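Local coordinates for protein-tyrosine-phosphatase (Shewanella sp., PDB 2Z72), which hydrolyses phosphotyrosine esters as a cold-active enzyme of the calcineurin-like phosphoesterase family, probably with the help of its two bound zinc ions, at residues A[212-217]-A[275-280]; A[153-158]-A[190-195]; A[41-46]-A[50-55]. All coordinates share one frame; numbering follows the deposited sequence.

Contact 1: residues A[212-217]-A[275-280]; sequences SEWISR and QHFNVN
Over one face of the Trp214 indole comes the far corner of the Phe277 ring: Phe277 CZ sits off-centre above the five-membered ring, 3.2 Å from Trp214 NE1 and 3.5 Å from Trp214 CD1. The two ring planes are inclined at 43°, so this is an oblique approach and not a true stack. At the edge of the same indole, close to its plane, stands the His276 imidazole. These two rings meet rim to rim, their planes 82° apart, neither lying over the other. One face of the imidazole is taken by Ile215, whose CG1 sits 3.7 Å from the ring centroid, only 9° off the normal, a CH-pi contact over the middle of the ring. Meanwhile the rim of the imidazole overhangs the Phe277 ring, which closes the aromatic cluster of Trp214, His276 and Phe277.

In the phosphoesterase fold this is where the first and last helices of a long helical crossover touch: strand 203-206 leads into helix 212-216, and helix 267-277 leads back to strand 281-284, its parallel neighbour. Asn278, the first residue to leave helical angles, turns the chain out of helix 267-277 with positive phi in a Schellman motif. Trp214 has CG anti to its own amide nitrogen, which swings the indole off helix 212-216 toward Phe277; Leu221 and Ala224 of helix 221-231 also pack on it. A second tie between the two helices is the hydrogen bond from Ser212 to Glu269.

Contact 2: residues A[153-158]-A[190-195]; sequences MVLGGD and WLRSKN
Leu155 belongs to the last turn of helix 149-156, the helix that starts at the zinc ligand Asn149, and it meets Leu191 and Arg192 at the end of helix 186-192. Its two methyl branches divide the work. CD1 goes to the leucine, with Leu155 CD1 and Leu191 CD1 4.0 Å apart in a purely apolar touch. CD2 lies over one face of the Arg192 guanidinium, off-centre, with Leu155 CD2 3.7 Å from Arg192 NH2. The arginine reaches this far because its chain runs extended from CG to NE (chi2 168°, chi3 179°), bringing the flat group in from the opposite direction to the leucine.

At the guanidinium edge, in its plane, a water accepts from Arg192 NH1 at 2.9 Å and donates to Leu155 O at 2.8 Å, so one polar bridge runs beside the apolar contact. The charge itself is met by Asp233 in a salt bridge to NH1, while NH2 bonds to the carbonyls of Tyr181 and Gly188; together these probably fix the rotation of the group against Leu155.

Gly157 then breaks helix 149-156 with positive phi, a Schellman motif closed by Asp158 N to Met153 O at 2.8 Å. Leu191 also packs on Leu145 of strand 142-145, and Trp190 continues onto that strand and helix 122-138, where Tyr130 meets its ring edge-to-face.

Contact 3: residues A[41-46]-A[50-55]; sequences VNRPEH and LPETKL
Backbone bonding joins Val41 to Thr53 as an antiparallel hydrogen-bonded pair: Val41 N gives to Thr53 O at 2.8 Å, while the return bond from Thr53 N to Val41 O is weak at 3.3 Å. A CA-H...O contact, Glu52 CA to Val41 O, lies next to it.

Among the side chains, Glu52 OE1 accepts the amide of Arg43 on its anti lone pair, Arg43 N to Glu52 OE1 being 2.8 Å and nearly straight at 167°, and a water also donates to that oxygen. Arg43 answers by folding back at chi3 (-36°) and gripping one carbonyl side-on: Arg43 NH2 to Leu50 O is 2.7 Å and Arg43 NE to Leu50 O is 3.2 Å, with the acceptor near the guanidinium plane. With an alanine in place of Arg43 both donors go, and Leu50 O would probably lose its two bonds and Glu52 its nearby positive charge.

Glu52 CG lies over one face of that guanidinium. Arg43 NH2 and Glu52 OE2 are 4.1 Å apart, too far for a salt bridge, with the oxygen out of the guanidinium plane; the opposite charges probably attract only weakly. Among apolar side chains, Val41 CG2 meets Leu55 CD2 at 3.6 Å.

All this is characteristic of a short antiparallel hairpin with a long irregular connection, held by polar side chains and, through Cys47, disulfide-linked to Cys27 at the end of strand 22-27.

In the fold
The three contacts follow one another along the chain without touching. Contact 2 lies in the middle, its centre 25 Å from that of contact 1 and 23 Å from that of contact 3; the outer two, 44 Å apart between centres, sit on opposite sides of the chain's centre. Helix 122-138 connects contacts 2 and 3, since Tyr130 touches Trp190 as well as Thr53 and Leu55. Helix 221-231 does likewise for contacts 1 and 2, through Leu221 and Arg229. In contact 2 the side chain of Leu155 is about 14 Å from a bound zinc ion; contact 1 joins helices whose adjoining strands lead to ligands His207 and His286.

Contact 1: residues A[212-217]-A[275-280]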
# COMPACT_ATOMS: atom_id res chain seq x y z
N SER A 212 -6.54 14.73 -16.02
CA SER A 212 -6.01 15.29 -17.28
C SER A 212 -4.87 16.24 -17.03
O SER A 212 -4.01 16.48 -17.90
CB SER A 212 -7.16 15.96 -18.03
OG SER A 212 -7.95 14.90 -18.61
N GLU A 213 -4.79 16.80 -15.82
CA GLU A 213 -3.62 17.68 -15.45
C GLU A 213 -2.31 16.96 -15.56
O GLU A 213 -1.29 17.62 -15.82
CB GLU A 213 -3.86 18.29 -14.06
CG GLU A 213 -2.78 19.22 -13.55
CD GLU A 213 -3.13 20.04 -12.34
OE1 GLU A 213 -4.24 19.82 -11.84
OE2 GLU A 213 -2.21 20.79 -11.87
N TRP A 214 -2.27 15.64 -15.34
CA TRP A 214 -1.04 14.88 -15.56
C TRP A 214 -0.47 15.14 -16.97
O TRP A 214 0.71 15.26 -17.20
CB TRP A 214 -1.36 13.37 -15.36
CG TRP A 214 -0.20 12.45 -15.73
CD1 TRP A 214 0.20 11.99 -16.96
CD2 TRP A 214 0.72 11.87 -14.79
NE1 TRP A 214 1.27 11.18 -16.89
CE2 TRP A 214 1.62 11.10 -15.55
CE3 TRP A 214 0.88 11.94 -13.39
CZ2 TRP A 214 2.64 10.41 -14.96
CZ3 TRP A 214 1.91 11.23 -12.84
CH2 TRP A 214 2.79 10.46 -13.58
N ILE A 215 -1.39 15.06 -17.94
CA ILE A 215 -1.04 15.19 -19.37
C ILE A 215 -0.54 16.57 -19.71
O ILE A 215 0.45 16.77 -20.37
CB ILE A 215 -2.26 14.80 -20.23
CG1 ILE A 215 -2.74 13.36 -19.97
CG2 ILE A 215 -1.94 15.07 -21.68
CD1 ILE A 215 -3.94 12.88 -20.73
N SER A 216 -1.25 17.55 -19.14
CA SER A 216 -0.84 18.93 -19.46
C SER A 216 0.50 19.27 -18.83
O SER A 216 1.24 20.08 -19.43
CB SER A 216 -1.89 19.97 -19.14
OG SER A 216 -2.22 19.91 -17.78
N ARG A 217 0.84 18.68 -17.68
CA ARG A 217 2.14 18.84 -17.05
C ARG A 217 3.24 17.96 -17.63
O ARG A 217 4.37 18.08 -17.20
CB ARG A 217 2.02 18.57 -15.54
CG ARG A 217 1.17 19.69 -14.87
CD ARG A 217 1.24 19.52 -13.37
NE ARG A 217 0.45 20.60 -12.75
CZ ARG A 217 0.93 21.81 -12.50
NH1 ARG A 217 2.17 22.16 -12.76
NH2 ARG A 217 0.12 22.71 -11.96
N GLN A 275 -5.27 6.06 -23.47
CA GLN A 275 -4.43 6.22 -24.64
C GLN A 275 -3.10 6.87 -24.29
O GLN A 275 -2.03 6.51 -24.80
CB GLN A 275 -5.20 7.06 -25.72
CG GLN A 275 -6.21 6.18 -26.45
CD GLN A 275 -7.30 6.97 -27.15
OE1 GLN A 275 -8.41 6.44 -27.47
NE2 GLN A 275 -6.96 8.24 -27.41
N HIS A 276 -3.13 7.84 -23.38
CA HIS A 276 -1.91 8.54 -23.04
C HIS A 276 -0.85 7.58 -22.49
O HIS A 276 0.32 7.77 -22.74
CB HIS A 276 -2.24 9.61 -21.95
CG HIS A 276 -1.06 10.45 -21.60
ND1 HIS A 276 -0.19 10.42 -20.54
CD2 HIS A 276 -0.58 11.41 -22.41
CE1 HIS A 276 0.75 11.33 -20.66
NE2 HIS A 276 0.50 11.94 -21.79
N PHE A 277 -1.28 6.61 -21.68
CA PHE A 277 -0.38 5.65 -21.06
C PHE A 277 -0.27 4.33 -21.82
O PHE A 277 0.46 3.45 -21.42
CB PHE A 277 -0.83 5.33 -19.65
CG PHE A 277 -0.72 6.50 -18.68
CD1 PHE A 277 -1.80 7.32 -18.40
CD2 PHE A 277 0.51 6.75 -18.03
CE1 PHE A 277 -1.72 8.37 -17.49
CE2 PHE A 277 0.55 7.78 -17.14
CZ PHE A 277 -0.53 8.59 -16.83
N ASN A 278 -1.00 4.19 -22.94
CA ASN A 278 -1.05 2.96 -23.70
C ASN A 278 -1.39 1.76 -22.83
O ASN A 278 -0.72 0.73 -22.82
CB ASN A 278 0.28 2.71 -24.41
CG ASN A 278 0.30 1.64 -25.46
OD1 ASN A 278 1.36 0.96 -25.63
ND2 ASN A 278 -0.77 1.43 -26.21
N VAL A 279 -2.49 1.94 -22.08
CA VAL A 279 -3.06 0.88 -21.25
C VAL A 279 -4.49 0.64 -21.64
O VAL A 279 -5.16 1.48 -22.21
CB VAL A 279 -2.90 1.20 -19.75
CG1 VAL A 279 -1.42 1.23 -19.39
CG2 VAL A 279 -3.60 2.48 -19.39
N ASN A 280 -4.99 -0.53 -21.22
CA ASN A 280 -6.36 -0.86 -21.38
C ASN A 280 -7.21 -0.73 -20.13
O ASN A 280 -8.45 -0.78 -20.19
CB ASN A 280 -6.47 -2.30 -21.90
CG ASN A 280 -5.96 -2.41 -23.31
OD1 ASN A 280 -6.31 -1.57 -24.14
ND2 ASN A 280 -5.16 -3.41 -23.57

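Contact 2: residues A[153-158]-A[190-195]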
# COMPACT_ATOMS: atom_id res chain seq x y z
N MET A 153 0.32 11.34 4.21
CA MET A 153 -0.13 12.14 5.36
C MET A 153 0.66 11.78 6.61
O MET A 153 1.24 12.63 7.27
CB MET A 153 -1.62 11.96 5.59
CG MET A 153 -2.39 12.96 4.72
SD MET A 153 -4.12 13.08 5.13
CE MET A 153 -4.79 11.56 4.49
N VAL A 154 0.73 10.48 6.95
CA VAL A 154 1.43 10.05 8.14
C VAL A 154 2.87 10.48 8.08
O VAL A 154 3.42 11.05 9.04
CB VAL A 154 1.29 8.54 8.37
CG1 VAL A 154 2.27 8.03 9.38
CG2 VAL A 154 -0.18 8.24 8.79
N LEU A 155 3.57 10.17 6.99
CA LEU A 155 4.99 10.44 6.93
C LEU A 155 5.22 11.96 7.02
O LEU A 155 6.25 12.37 7.59
CB LEU A 155 5.64 9.83 5.70
CG LEU A 155 6.15 8.40 5.89
CD1 LEU A 155 5.20 7.41 6.44
CD2 LEU A 155 6.76 8.01 4.52
N GLY A 156 4.29 12.75 6.50
CA GLY A 156 4.42 14.19 6.52
C GLY A 156 3.90 14.89 7.75
O GLY A 156 4.05 16.13 7.81
N GLY A 157 3.28 14.19 8.68
CA GLY A 157 2.79 14.86 9.87
C GLY A 157 1.35 15.28 9.87
O GLY A 157 0.97 16.07 10.77
N ASP A 158 0.55 14.77 8.94
CA ASP A 158 -0.91 14.99 8.97
C ASP A 158 -1.52 13.78 9.63
O ASP A 158 -1.66 12.70 9.01
CB ASP A 158 -1.40 15.23 7.54
CG ASP A 158 -2.87 15.45 7.46
OD1 ASP A 158 -3.52 15.40 8.53
OD2 ASP A 158 -3.38 15.70 6.37
N TRP A 190 11.86 1.62 4.34
CA TRP A 190 11.17 0.76 3.40
C TRP A 190 10.13 1.53 2.63
O TRP A 190 10.08 1.49 1.36
CB TRP A 190 10.57 -0.37 4.16
CG TRP A 190 9.73 -1.38 3.47
CD1 TRP A 190 10.02 -2.26 2.48
CD2 TRP A 190 8.37 -1.67 3.84
NE1 TRP A 190 8.95 -3.06 2.17
CE2 TRP A 190 7.93 -2.71 3.00
CE3 TRP A 190 7.50 -1.14 4.77
CZ2 TRP A 190 6.64 -3.25 3.08
CZ3 TRP A 190 6.23 -1.68 4.86
CH2 TRP A 190 5.81 -2.70 4.03
N LEU A 191 9.26 2.29 3.28
CA LEU A 191 8.23 3.05 2.60
C LEU A 191 8.83 4.08 1.66
O LEU A 191 8.29 4.30 0.58
CB LEU A 191 7.32 3.74 3.61
CG LEU A 191 6.44 2.80 4.44
CD1 LEU A 191 5.78 3.59 5.56
CD2 LEU A 191 5.38 2.10 3.58
N ARG A 192 9.92 4.74 2.04
CA ARG A 192 10.55 5.77 1.22
C ARG A 192 11.21 5.21 -0.04
O ARG A 192 11.62 5.99 -0.88
CB ARG A 192 11.51 6.59 2.07
CG ARG A 192 10.76 7.60 2.95
CD ARG A 192 11.69 8.20 3.99
NE ARG A 192 11.03 9.18 4.82
CZ ARG A 192 10.26 8.89 5.86
NH1 ARG A 192 9.72 9.89 6.55
NH2 ARG A 192 10.04 7.66 6.21
N SER A 193 11.30 3.88 -0.17
CA SER A 193 11.78 3.25 -1.37
C SER A 193 10.67 2.99 -2.41
O SER A 193 10.96 2.63 -3.53
CB SER A 193 12.55 1.97 -1.11
OG SER A 193 11.66 0.93 -0.76
N LYS A 194 9.41 3.13 -1.98
CA LYS A 194 8.29 2.68 -2.79
C LYS A 194 7.89 3.66 -3.87
O LYS A 194 8.14 4.85 -3.82
CB LYS A 194 7.12 2.32 -1.86
CG LYS A 194 7.44 1.19 -0.89
CD LYS A 194 7.97 -0.08 -1.54
CE LYS A 194 8.26 -1.20 -0.59
NZ LYS A 194 8.90 -2.34 -1.33
N ASN A 195 7.27 3.07 -4.90
CA ASN A 195 6.62 3.80 -5.98
C ASN A 195 5.24 4.24 -5.54
O ASN A 195 4.66 3.78 -4.55
CB ASN A 195 6.54 2.94 -7.23
CG ASN A 195 7.90 2.68 -7.84
OD1 ASN A 195 8.65 3.64 -8.06
ND2 ASN A 195 8.27 1.44 -8.07
O HOH W 1 8.04 10.68 8.82

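Contact 3: residues A[41-46]-A[50-55]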
# COMPACT_ATOMS: atom_id res chain seq x y z
N VAL A 41 14.18 -9.65 14.56
CA VAL A 41 13.40 -8.81 15.45
C VAL A 41 12.47 -9.72 16.26
O VAL A 41 11.42 -10.08 15.75
CB VAL A 41 12.61 -7.77 14.67
CG1 VAL A 41 11.87 -6.87 15.59
CG2 VAL A 41 13.52 -6.98 13.71
N ASN A 42 12.95 -10.03 17.46
CA ASN A 42 12.30 -10.95 18.37
C ASN A 42 11.60 -10.21 19.48
O ASN A 42 12.17 -9.30 20.10
CB ASN A 42 13.31 -11.91 19.01
CG ASN A 42 13.80 -12.91 17.97
OD1 ASN A 42 13.12 -13.19 16.97
ND2 ASN A 42 14.98 -13.42 18.27
N ARG A 43 10.37 -10.64 19.76
CA ARG A 43 9.56 -9.96 20.77
C ARG A 43 10.03 -10.37 22.12
O ARG A 43 10.36 -11.51 22.40
CB ARG A 43 8.12 -10.42 20.50
CG ARG A 43 7.09 -10.14 21.45
CD ARG A 43 5.96 -11.15 21.51
NE ARG A 43 5.55 -11.75 20.34
CZ ARG A 43 5.40 -12.91 19.78
NH1 ARG A 43 5.67 -14.07 20.35
NH2 ARG A 43 4.93 -12.97 18.54
N PRO A 44 10.07 -9.45 23.07
CA PRO A 44 10.33 -9.90 24.42
C PRO A 44 9.18 -10.71 25.02
O PRO A 44 8.09 -10.83 24.48
CB PRO A 44 10.35 -8.56 25.11
CG PRO A 44 9.98 -7.45 24.23
CD PRO A 44 9.80 -8.03 22.91
N GLU A 45 9.49 -11.28 26.19
CA GLU A 45 8.39 -11.99 26.91
C GLU A 45 7.33 -11.02 27.36
O GLU A 45 7.43 -9.79 27.51
CB GLU A 45 9.08 -12.78 28.05
CG GLU A 45 9.86 -14.03 27.62
CD GLU A 45 10.71 -14.57 28.74
OE1 GLU A 45 11.40 -13.70 29.34
OE2 GLU A 45 10.72 -15.78 29.05
N HIS A 46 6.15 -11.51 27.69
CA HIS A 46 5.10 -10.67 28.21
C HIS A 46 4.67 -9.64 27.15
O HIS A 46 4.29 -8.57 27.59
CB HIS A 46 5.43 -9.89 29.49
CG HIS A 46 6.29 -10.39 30.57
ND1 HIS A 46 7.06 -9.57 31.39
CD2 HIS A 46 6.52 -11.67 31.02
CE1 HIS A 46 7.69 -10.33 32.25
NE2 HIS A 46 7.40 -11.60 32.05
N LEU A 50 2.80 -9.87 19.18
CA LEU A 50 3.27 -8.86 18.24
C LEU A 50 4.22 -9.49 17.22
O LEU A 50 4.93 -10.46 17.50
CB LEU A 50 3.99 -7.75 18.98
CG LEU A 50 3.13 -6.93 19.93
CD1 LEU A 50 4.00 -5.93 20.68
CD2 LEU A 50 2.00 -6.25 19.18
N PRO A 51 4.23 -8.92 16.01
CA PRO A 51 5.00 -9.60 14.94
C PRO A 51 6.50 -9.58 15.12
O PRO A 51 7.09 -8.59 15.55
CB PRO A 51 4.59 -8.82 13.68
CG PRO A 51 4.19 -7.50 14.18
CD PRO A 51 3.53 -7.76 15.53
N GLU A 52 7.14 -10.64 14.68
CA GLU A 52 8.54 -10.88 14.62
C GLU A 52 8.88 -11.02 13.15
O GLU A 52 8.10 -11.59 12.36
CB GLU A 52 8.95 -12.11 15.41
CG GLU A 52 8.44 -12.03 16.85
CD GLU A 52 8.86 -13.29 17.61
OE1 GLU A 52 9.57 -13.09 18.64
OE2 GLU A 52 8.49 -14.41 17.22
N THR A 53 9.95 -10.40 12.77
CA THR A 53 10.38 -10.26 11.39
C THR A 53 11.90 -10.34 11.31
O THR A 53 12.60 -9.84 12.22
CB THR A 53 10.01 -8.92 10.76
OG1 THR A 53 8.63 -8.69 11.08
CG2 THR A 53 10.03 -8.89 9.23
N LYS A 54 12.34 -10.96 10.25
CA LYS A 54 13.75 -10.87 9.93
C LYS A 54 13.91 -9.63 9.05
O LYS A 54 13.22 -9.49 8.05
CB LYS A 54 14.31 -12.10 9.21
CG LYS A 54 15.73 -11.92 8.73
CD LYS A 54 16.67 -12.98 9.24
CE LYS A 54 18.02 -12.93 8.53
NZ LYS A 54 18.36 -14.09 7.68
N LEU A 55 14.82 -8.77 9.47
CA LEU A 55 15.12 -7.61 8.63
C LEU A 55 15.78 -8.03 7.32
O LEU A 55 16.56 -8.96 7.27
CB LEU A 55 16.03 -6.62 9.38
CG LEU A 55 15.42 -6.06 10.66
CD1 LEU A 55 16.36 -5.00 11.21
CD2 LEU A 55 14.03 -5.47 10.47
O HOH W 2 10.31 -14.53 20.71